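Local coordinates for protein 2-hydroxyisobutyryl-CoA mutase large subunit (Aquincola tertiaricarbonis, PDB 4R3U) that catalyses, together with a small cobalamin-binding subunit, the isomerization of 2-hydroxyisobutyryl-CoA and (S)-3-hydroxybutyryl-CoA, at residues T207-I212 with G254-E259; I236-A241 with T285-D290; N248-S253 with I276-E281. One frame throughout, in Å; residues are numbered along the deposited sequence.

Overall arrangement
All three contacts belong to the barrel domain. Contacts 1 and 3 are buried; contact 2 lies nearer the surface, its centre about 21 Å from the centre of the chain. Contact 1 is polar and is organised around the thioester carbonyl of the bound acyl-CoA. Contact 3 borders the same ligand through segment 248-253, but its packing is apolar and aromatic. The two share the barrel sheet and are tied by a carboxylate of 207-212 that bonds into both segments of contact 3. Contact 2 is apolar, rests on a methionine sulfur and touches no ligand. It lies on helix 226-243 and the loop after helix 264-283; contact 3 lies on helix 264-283 itself.

Contact 1 of 3, residues T207-I212 with G254-E259; sequences TVQADI and GYHISE. With 3HC (3-hydroxybutanoyl-coenzyme A), chain E.
Gln209 and His256 meet at the thioester of the bound 3-hydroxybutanoyl-CoA. Both donate to its carbonyl oxygen O1. His256 NE2 lies 2.9 Å from 3HC O1, and the N-H points at it with an angle of 157°. Gln209 NE2 lies 3.1 Å from 3HC O1 and is straighter, at 164°. The carbonyl oxygen sits at the edge of the imidazole. Two donors on one oxygen would be expected to polarise the thioester carbonyl. The protein-protein touch is slight: Gln209 OE1 comes within 3.3 Å of His256 CE1, and amide and ring are steeply turned against each other. Gln209 CG is anti to the backbone N (chi1 -167°), and the extended chain carries the amide across to the histidine.

OE1 accepts a hydrogen bond from Asn180 ND2. This bond would hold the amide with NE2 turned to the ligand. The Tyr255 ring stands beside the acyl chain, with CE2 3.6 Å from 3HC C2. Further along the ligand, Thr207 OG1 lies 2.8 Å from the pantetheine oxygen OAP. The 2-hydroxyisobutyryl-CoA ligand also modelled here takes the same two bonds to its O1.

This is the acyl end of the CoA site. Tyr255, His256 and Glu259 also touch cobalamin, and Glu259 O bonds to Arg31 of the small subunit. Phe299 meets the rings of Tyr255 and His256. Strand 206-208 delivers Thr207 and, just past its end, Gln209; helix 255-259 brings His256 from across the site. Helix 213-219 packs on His256, and strand 298-302 lies against Tyr255.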
# COMPACT_ATOMS: atom_id res chain seq x y z
N THR A 207 8.92 4.39 27.24
CA THR A 207 7.63 5.05 27.40
C THR A 207 6.65 4.18 28.20
O THR A 207 6.65 2.95 28.08
CB THR A 207 7.00 5.28 26.00
OG1 THR A 207 7.96 5.77 25.07
CG2 THR A 207 5.78 6.18 26.04
N VAL A 208 5.80 4.84 29.01
CA VAL A 208 4.60 4.31 29.67
C VAL A 208 3.50 5.21 29.10
O VAL A 208 3.72 6.43 28.99
CB VAL A 208 4.64 4.28 31.21
CG1 VAL A 208 5.46 3.10 31.71
CG2 VAL A 208 5.15 5.60 31.80
N GLN A 209 2.41 4.63 28.59
CA GLN A 209 1.31 5.40 27.99
C GLN A 209 0.75 6.42 29.00
O GLN A 209 0.61 7.60 28.66
CB GLN A 209 0.22 4.48 27.42
CG GLN A 209 -0.76 5.22 26.53
CD GLN A 209 -1.52 4.27 25.66
OE1 GLN A 209 -2.60 3.78 26.02
NE2 GLN A 209 -0.91 3.94 24.52
N ALA A 210 0.46 5.97 30.24
CA ALA A 210 0.05 6.77 31.41
C ALA A 210 -1.17 7.73 31.33
O ALA A 210 -1.82 7.96 32.34
CB ALA A 210 1.26 7.46 32.02
N ASP A 211 -1.46 8.28 30.15
CA ASP A 211 -2.58 9.22 29.90
C ASP A 211 -3.91 8.68 30.38
O ASP A 211 -4.53 7.87 29.70
CB ASP A 211 -2.66 9.63 28.40
CG ASP A 211 -3.72 10.66 28.03
OD1 ASP A 211 -4.52 11.06 28.92
OD2 ASP A 211 -3.77 11.03 26.85
N ILE A 212 -4.35 9.18 31.53
CA ILE A 212 -5.62 8.77 32.14
C ILE A 212 -6.85 9.52 31.61
O ILE A 212 -7.93 8.96 31.56
CB ILE A 212 -5.52 8.74 33.68
CG1 ILE A 212 -6.54 7.78 34.30
CG2 ILE A 212 -5.56 10.15 34.31
CD1 ILE A 212 -6.18 6.34 34.20
N GLY A 254 -4.50 10.01 21.05
CA GLY A 254 -5.67 10.26 20.21
C GLY A 254 -6.19 8.98 19.59
O GLY A 254 -7.39 8.87 19.31
N TYR A 255 -5.27 7.98 19.42
CA TYR A 255 -5.58 6.68 18.86
C TYR A 255 -6.92 6.07 19.36
O TYR A 255 -7.79 5.70 18.56
CB TYR A 255 -4.41 5.69 19.08
CG TYR A 255 -4.65 4.34 18.42
CD1 TYR A 255 -4.37 4.14 17.07
CD2 TYR A 255 -5.23 3.29 19.13
CE1 TYR A 255 -4.67 2.93 16.43
CE2 TYR A 255 -5.53 2.07 18.51
CZ TYR A 255 -5.25 1.90 17.16
OH TYR A 255 -5.54 0.70 16.53
N HIS A 256 -7.05 5.96 20.68
CA HIS A 256 -8.18 5.36 21.37
C HIS A 256 -9.44 6.17 21.19
O HIS A 256 -10.52 5.58 21.14
CB HIS A 256 -7.85 5.15 22.85
CG HIS A 256 -6.46 4.65 23.06
ND1 HIS A 256 -5.38 5.53 23.17
CD2 HIS A 256 -6.00 3.38 23.15
CE1 HIS A 256 -4.31 4.77 23.34
NE2 HIS A 256 -4.63 3.47 23.34
N ILE A 257 -9.31 7.52 21.12
CA ILE A 257 -10.43 8.44 20.88
C ILE A 257 -10.96 8.12 19.48
O ILE A 257 -12.17 7.91 19.32
CB ILE A 257 -10.01 9.94 21.09
CG1 ILE A 257 -9.70 10.25 22.59
CG2 ILE A 257 -11.08 10.94 20.54
CD1 ILE A 257 -8.72 11.40 22.83
N SER A 258 -10.06 8.01 18.47
CA SER A 258 -10.46 7.65 17.10
C SER A 258 -11.12 6.26 17.06
O SER A 258 -12.23 6.11 16.53
CB SER A 258 -9.25 7.66 16.17
OG SER A 258 -9.67 7.43 14.83
N GLU A 259 -10.43 5.26 17.62
CA GLU A 259 -10.88 3.87 17.65
C GLU A 259 -12.19 3.64 18.43
O GLU A 259 -12.92 2.67 18.14
CB GLU A 259 -9.74 2.95 18.09
CG GLU A 259 -8.64 2.88 17.06
CD GLU A 259 -8.88 1.92 15.92
OE1 GLU A 259 -8.82 2.36 14.75
OE2 GLU A 259 -9.17 0.73 16.19
N1A 3HC E . 18.46 13.02 13.74
C2A 3HC E . 19.22 12.95 15.01
N3A 3HC E . 18.51 12.19 16.05
C4A 3HC E . 17.30 11.63 15.81
C5A 3HC E . 16.67 11.76 14.62
C6A 3HC E . 17.24 12.46 13.62
N6A 3HC E . 16.58 12.55 12.46
N7A 3HC E . 15.52 11.09 14.70
C8A 3HC E . 15.43 10.56 15.92
N9A 3HC E . 16.51 10.92 16.61
C1B 3HC E . 16.89 10.58 18.02
C2B 3HC E . 15.93 11.17 19.03
O2B 3HC E . 16.30 12.51 19.39
C3B 3HC E . 16.06 10.20 20.20
O3B 3HC E . 17.24 10.51 20.99
P3B 3HC E . 17.24 10.54 22.60
O7A 3HC E . 16.86 9.16 22.96
O8A 3HC E . 18.66 10.89 22.89
O9A 3HC E . 16.25 11.60 22.90
C4B 3HC E . 16.29 8.86 19.52
O4B 3HC E . 16.82 9.15 18.18
C5B 3HC E . 14.98 8.05 19.45
O5B 3HC E . 14.09 8.62 18.47
P1A 3HC E . 12.63 9.24 18.84
O1A 3HC E . 12.57 9.72 20.25
O2A 3HC E . 12.25 10.18 17.77
O3A 3HC E . 11.76 7.87 18.60
P2A 3HC E . 11.25 6.81 19.72
O4A 3HC E . 10.56 5.71 19.02
O5A 3HC E . 12.33 6.47 20.68
O6A 3HC E . 10.19 7.70 20.49
CBP 3HC E . 8.02 8.56 21.13
CCP 3HC E . 8.92 8.12 19.96
CDP 3HC E . 8.65 9.84 21.71
CEP 3HC E . 6.63 8.92 20.60
CAP 3HC E . 7.95 7.46 22.24
OAP 3HC E . 7.22 7.86 23.43
C9P 3HC E . 7.55 6.03 21.77
O9P 3HC E . 8.40 5.23 21.38
N8P 3HC E . 6.26 5.69 21.92
C7P 3HC E . 5.79 4.34 21.58
C6P 3HC E . 4.36 4.15 22.08
C5P 3HC E . 3.78 2.79 21.65
O5P 3HC E . 4.38 2.02 20.91
N4P 3HC E . 2.57 2.56 22.18
C3P 3HC E . 1.83 1.34 21.90
C2P 3HC E . 0.37 1.64 22.12
S1P 3HC E . -0.68 0.22 21.70
C1 3HC E . -2.26 0.96 22.15
O1 3HC E . -2.43 1.66 23.15
C2 3HC E . -3.42 0.78 21.15
C3 3HC E . -4.05 -0.61 21.24
O3 3HC E . -3.06 -1.60 21.03
C4 3HC E . -4.74 -0.82 22.60

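Contact 2 of 3, residues I236-A241 with T285-D290; sequences IITYSA and TGMHVD
Thr238 and Met287 mark the nearest backbone approach, with their CA atoms 7.8 Å apart. Segment 236-241 is regular helix, toward the C-terminal end of helix 226-243. Segment 285-290 has no regular structure and follows helix 264-283. At Gly286 the chain leaves helical geometry with a positive phi of 92°. The turn brings Met287 round to face helix 226-243. Met287 N makes a weak hydrogen bond to Thr285 OG1, which is itself bonded to Val282 O.

No hydrogen bond crosses the contact. Met287 SD does most of the touching: it lies 4.1 Å from Thr238 CG2 and also 4.1 Å from Ala241 CB. These two residues stand nearly one helical turn apart, so the sulfur spans that side of the helix. Met287 CG is anti to its own N (chi1 179°), which sends the chain out from the loop toward the helix. A bend at the last torsion then leaves CE 4.2 Å from Thr238 O. Thr285 OG1 comes 4.3 Å from Thr238 CG2 at the margin. Met287 is buried, while Thr238 and Ala241 are partly exposed.

Helix 226-243 is part of the outer helical layer of the TIM barrel; 285-290 is in the loop that leads from helix 264-283 to strand 298-302. Helices 226-243 and 264-283 pack together, through Ile237 and Thr238 on Val282. The loop 285-290 extends this packing, and Phe292 also packs on Met287.

Thr238 turns its methyl to the contact and its hydroxyl to the helix: with chi1 at 63°, OG1 bonds to Arg234 O.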
# COMPACT_ATOMS: atom_id res chain seq x y z
N ILE A 236 4.41 10.84 37.67
CA ILE A 236 5.18 10.12 36.66
C ILE A 236 6.00 11.15 35.88
O ILE A 236 7.21 10.97 35.72
CB ILE A 236 4.29 9.24 35.73
CG1 ILE A 236 3.65 8.08 36.51
CG2 ILE A 236 5.08 8.73 34.53
CD1 ILE A 236 2.43 7.40 35.75
N ILE A 237 5.34 12.24 35.46
CA ILE A 237 5.96 13.32 34.68
C ILE A 237 7.08 14.01 35.42
O ILE A 237 8.18 14.05 34.87
CB ILE A 237 4.92 14.28 34.04
CG1 ILE A 237 4.19 13.57 32.87
CG2 ILE A 237 5.56 15.62 33.59
CD1 ILE A 237 2.86 14.19 32.47
N THR A 238 6.82 14.50 36.66
CA THR A 238 7.83 15.19 37.49
C THR A 238 9.02 14.30 37.87
O THR A 238 10.15 14.78 37.84
CB THR A 238 7.21 15.85 38.71
OG1 THR A 238 6.63 14.85 39.55
CG2 THR A 238 6.17 16.90 38.34
N TYR A 239 8.77 13.02 38.22
CA TYR A 239 9.83 12.07 38.58
C TYR A 239 10.78 11.86 37.37
O TYR A 239 12.01 11.99 37.52
CB TYR A 239 9.25 10.72 39.08
CG TYR A 239 10.31 9.64 39.23
CD1 TYR A 239 11.09 9.56 40.38
CD2 TYR A 239 10.61 8.77 38.18
CE1 TYR A 239 12.13 8.64 40.50
CE2 TYR A 239 11.66 7.86 38.28
CZ TYR A 239 12.40 7.78 39.45
OH TYR A 239 13.43 6.86 39.56
N SER A 240 10.21 11.50 36.21
CA SER A 240 10.94 11.26 34.96
C SER A 240 11.79 12.46 34.54
O SER A 240 12.92 12.26 34.12
CB SER A 240 9.98 10.91 33.83
OG SER A 240 9.45 9.61 34.03
N ALA A 241 11.25 13.69 34.67
CA ALA A 241 11.94 14.93 34.31
C ALA A 241 13.21 15.11 35.12
O ALA A 241 14.25 15.49 34.58
CB ALA A 241 11.03 16.13 34.51
N THR A 285 3.00 22.71 40.23
CA THR A 285 4.01 22.24 41.21
C THR A 285 5.21 23.20 41.27
O THR A 285 6.11 23.00 42.08
CB THR A 285 4.55 20.83 40.83
OG1 THR A 285 5.37 20.93 39.65
CG2 THR A 285 3.46 19.79 40.63
N GLY A 286 5.23 24.18 40.38
CA GLY A 286 6.33 25.12 40.28
C GLY A 286 7.38 24.68 39.27
O GLY A 286 8.41 25.35 39.10
N MET A 287 7.13 23.54 38.60
CA MET A 287 8.02 23.02 37.56
C MET A 287 7.77 23.84 36.31
O MET A 287 6.63 23.93 35.86
CB MET A 287 7.79 21.53 37.29
CG MET A 287 8.69 20.99 36.21
SD MET A 287 8.78 19.21 36.14
CE MET A 287 9.90 18.92 37.50
N HIS A 288 8.83 24.47 35.77
CA HIS A 288 8.77 25.28 34.57
C HIS A 288 8.51 24.35 33.40
O HIS A 288 9.08 23.26 33.35
CB HIS A 288 10.10 26.03 34.37
CG HIS A 288 10.10 27.04 33.25
ND1 HIS A 288 10.12 26.65 31.92
CD2 HIS A 288 10.10 28.39 33.31
CE1 HIS A 288 10.10 27.77 31.22
NE2 HIS A 288 10.09 28.84 32.01
N VAL A 289 7.67 24.80 32.46
CA VAL A 289 7.31 24.10 31.22
C VAL A 289 8.51 23.49 30.51
O VAL A 289 8.43 22.34 30.06
CB VAL A 289 6.46 24.96 30.24
CG1 VAL A 289 5.60 24.08 29.36
CG2 VAL A 289 5.62 26.00 30.97
N ASP A 290 9.62 24.23 30.42
CA ASP A 290 10.82 23.77 29.72
C ASP A 290 11.59 22.61 30.41
O ASP A 290 12.43 21.97 29.78
CB ASP A 290 11.72 24.95 29.28
CG ASP A 290 11.07 25.90 28.28
OD1 ASP A 290 10.35 25.42 27.39
OD2 ASP A 290 11.34 27.12 28.36

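Contact 3 of 3, residues N248-S253 with I276-E281; sequences NPINIS and ITYVNE. With 3HC (3-hydroxybutanoyl-coenzyme A), chain E.
Tyr278 reaches from helix 264-283 to Ile250 and Ile252 on segment 248-253. From CB the side chain leaves the helix with CG anti to the carbonyl carbon (chi1 -72°), which aims the ring at segment 248-253. CD2 is the first ring atom to touch: it lies 3.8 Å from Ile250 CD1 and 4.1 Å from Ile252 CG1. CE2 makes the closest approach, 3.6 Å from Ile250 CD1. CZ is still within 4.0 Å of the same methyl. The methyl therefore sits over one face of the ring, displaced to the CD2-CE2 rim. It is a CH-pi contact, with CD1 4.0 Å from the ring centroid and 27° off the normal. Ile252 passes alongside the ring in the opposite sense.

The tip, OH, is bonded to Asp211 OD1 and to the backbone N of Leu213. Asp211 OD2 in turn takes Ser253 N, so one carboxylate serves both segments. Val233 of helix 226-243 packs on both Ile250 and Tyr278.

Segment 248-253 also borders the ligand pocket. Asn251 is an acyl-CoA binding residue. Asn248 ND2 lies 3.5 Å from 3HC OAP, and its OD1 is bonded to Arg295 and Arg339. The isoleucines lie on the helix side of this segment. It is the usual layering of a TIM barrel, with apolar residues of the barrel wall packed under the outer helices.

Tyr278 is thus apolar along its ring and polar at its end. Its hydroxyl is buried, accepts from a backbone N-H and probably donates to the carboxylate. The pairing would be expected to polarise the phenol and to hold the ring against the two isoleucines.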
# COMPACT_ATOMS: atom_id res chain seq x y z
N ASN A 248 10.32 8.84 28.14
CA ASN A 248 9.08 9.51 27.75
C ASN A 248 7.99 9.12 28.76
O ASN A 248 7.50 7.99 28.71
CB ASN A 248 8.70 9.13 26.32
CG ASN A 248 9.79 9.45 25.34
OD1 ASN A 248 10.12 10.61 25.13
ND2 ASN A 248 10.40 8.43 24.74
N PRO A 249 7.67 9.99 29.75
CA PRO A 249 6.71 9.59 30.81
C PRO A 249 5.25 9.41 30.39
O PRO A 249 4.46 8.92 31.20
CB PRO A 249 6.86 10.71 31.86
CG PRO A 249 7.28 11.89 31.08
CD PRO A 249 8.18 11.37 30.00
N ILE A 250 4.87 9.84 29.19
CA ILE A 250 3.49 9.80 28.72
C ILE A 250 3.47 9.85 27.20
O ILE A 250 4.38 10.36 26.56
CB ILE A 250 2.70 11.01 29.31
CG1 ILE A 250 1.17 10.90 29.08
CG2 ILE A 250 3.28 12.39 28.82
CD1 ILE A 250 0.30 11.95 29.83
N ASN A 251 2.40 9.34 26.65
CA ASN A 251 1.97 9.41 25.29
C ASN A 251 0.55 9.88 25.45
O ASN A 251 -0.32 9.08 25.85
CB ASN A 251 1.99 8.03 24.61
CG ASN A 251 3.21 7.76 23.78
OD1 ASN A 251 4.22 8.47 23.79
ND2 ASN A 251 3.16 6.69 23.08
N ILE A 252 0.34 11.22 25.27
CA ILE A 252 -0.98 11.86 25.28
C ILE A 252 -1.61 11.33 23.99
O ILE A 252 -1.10 11.59 22.90
CB ILE A 252 -0.88 13.41 25.38
CG1 ILE A 252 -0.00 13.83 26.57
CG2 ILE A 252 -2.28 14.04 25.48
CD1 ILE A 252 0.69 15.19 26.47
N SER A 253 -2.64 10.50 24.13
CA SER A 253 -3.20 9.71 23.04
C SER A 253 -4.50 10.12 22.36
O SER A 253 -5.49 10.44 23.01
CB SER A 253 -3.25 8.23 23.41
OG SER A 253 -2.14 7.82 24.21
N ILE A 276 -3.26 20.28 27.58
CA ILE A 276 -3.41 21.52 28.33
C ILE A 276 -3.63 21.26 29.83
O ILE A 276 -2.93 21.85 30.66
CB ILE A 276 -4.49 22.43 27.68
CG1 ILE A 276 -3.95 23.03 26.36
CG2 ILE A 276 -5.01 23.53 28.68
CD1 ILE A 276 -5.03 23.34 25.31
N THR A 277 -4.53 20.32 30.16
CA THR A 277 -4.85 19.91 31.54
C THR A 277 -3.59 19.43 32.26
O THR A 277 -3.33 19.88 33.38
CB THR A 277 -5.96 18.86 31.50
OG1 THR A 277 -6.98 19.32 30.63
CG2 THR A 277 -6.55 18.57 32.87
N TYR A 278 -2.80 18.57 31.60
CA TYR A 278 -1.56 17.98 32.10
C TYR A 278 -0.48 19.01 32.37
O TYR A 278 0.13 18.98 33.44
CB TYR A 278 -1.04 16.87 31.15
CG TYR A 278 -1.86 15.58 31.16
CD1 TYR A 278 -2.30 15.01 32.36
CD2 TYR A 278 -2.11 14.88 29.98
CE1 TYR A 278 -3.01 13.82 32.37
CE2 TYR A 278 -2.83 13.69 29.98
CZ TYR A 278 -3.26 13.15 31.18
OH TYR A 278 -3.96 11.96 31.23
N VAL A 279 -0.25 19.94 31.43
CA VAL A 279 0.75 21.00 31.54
C VAL A 279 0.43 21.91 32.71
O VAL A 279 1.34 22.27 33.48
CB VAL A 279 0.93 21.80 30.22
CG1 VAL A 279 1.97 22.91 30.38
CG2 VAL A 279 1.32 20.87 29.08
N ASN A 280 -0.86 22.25 32.88
CA ASN A 280 -1.35 23.08 34.00
C ASN A 280 -1.09 22.40 35.35
O ASN A 280 -0.63 23.05 36.28
CB ASN A 280 -2.83 23.40 33.83
CG ASN A 280 -3.16 24.38 32.72
OD1 ASN A 280 -2.41 25.31 32.43
ND2 ASN A 280 -4.33 24.23 32.13
N GLU A 281 -1.36 21.08 35.44
CA GLU A 281 -1.15 20.28 36.64
C GLU A 281 0.31 20.18 37.04
O GLU A 281 0.61 20.25 38.23
CB GLU A 281 -1.78 18.88 36.48
CG GLU A 281 -3.15 18.71 37.11
CD GLU A 281 -3.53 19.65 38.23
OE1 GLU A 281 -4.10 20.73 37.93
OE2 GLU A 281 -3.23 19.33 39.40
N1A 3HC E . 18.46 13.02 13.74
C2A 3HC E . 19.22 12.95 15.01
N3A 3HC E . 18.51 12.19 16.05
C4A 3HC E . 17.30 11.63 15.81
C5A 3HC E . 16.67 11.76 14.62
C6A 3HC E . 17.24 12.46 13.62
N6A 3HC E . 16.58 12.55 12.46
N7A 3HC E . 15.52 11.09 14.70
C8A 3HC E . 15.43 10.56 15.92
N9A 3HC E . 16.51 10.92 16.61
C1B 3HC E . 16.89 10.58 18.02
C2B 3HC E . 15.93 11.17 19.03
O2B 3HC E . 16.30 12.51 19.39
C3B 3HC E . 16.06 10.20 20.20
O3B 3HC E . 17.24 10.51 20.99
P3B 3HC E . 17.24 10.54 22.60
O7A 3HC E . 16.86 9.16 22.96
O8A 3HC E . 18.66 10.89 22.89
O9A 3HC E . 16.25 11.60 22.90
C4B 3HC E . 16.29 8.86 19.52
O4B 3HC E . 16.82 9.15 18.18
C5B 3HC E . 14.98 8.05 19.45
O5B 3HC E . 14.09 8.62 18.47
P1A 3HC E . 12.63 9.24 18.84
O1A 3HC E . 12.57 9.72 20.25
O2A 3HC E . 12.25 10.18 17.77
O3A 3HC E . 11.76 7.87 18.60
P2A 3HC E . 11.25 6.81 19.72
O4A 3HC E . 10.56 5.71 19.02
O5A 3HC E . 12.33 6.47 20.68
O6A 3HC E . 10.19 7.70 20.49
CBP 3HC E . 8.02 8.56 21.13
CCP 3HC E . 8.92 8.12 19.96
CDP 3HC E . 8.65 9.84 21.71
CEP 3HC E . 6.63 8.92 20.60
CAP 3HC E . 7.95 7.46 22.24
OAP 3HC E . 7.22 7.86 23.43
C9P 3HC E . 7.55 6.03 21.77
O9P 3HC E . 8.40 5.23 21.38
N8P 3HC E . 6.26 5.69 21.92
C7P 3HC E . 5.79 4.34 21.58
C6P 3HC E . 4.36 4.15 22.08
C5P 3HC E . 3.78 2.79 21.65
O5P 3HC E . 4.38 2.02 20.91
N4P 3HC E . 2.57 2.56 22.18
C3P 3HC E . 1.83 1.34 21.90
C2P 3HC E . 0.37 1.64 22.12
S1P 3HC E . -0.68 0.22 21.70
C1 3HC E . -2.26 0.96 22.15
O1 3HC E . -2.43 1.66 23.15
C2 3HC E . -3.42 0.78 21.15
C3 3HC E . -4.05 -0.61 21.24
O3 3HC E . -3.06 -1.60 21.03
C4 3HC E . -4.74 -0.82 22.60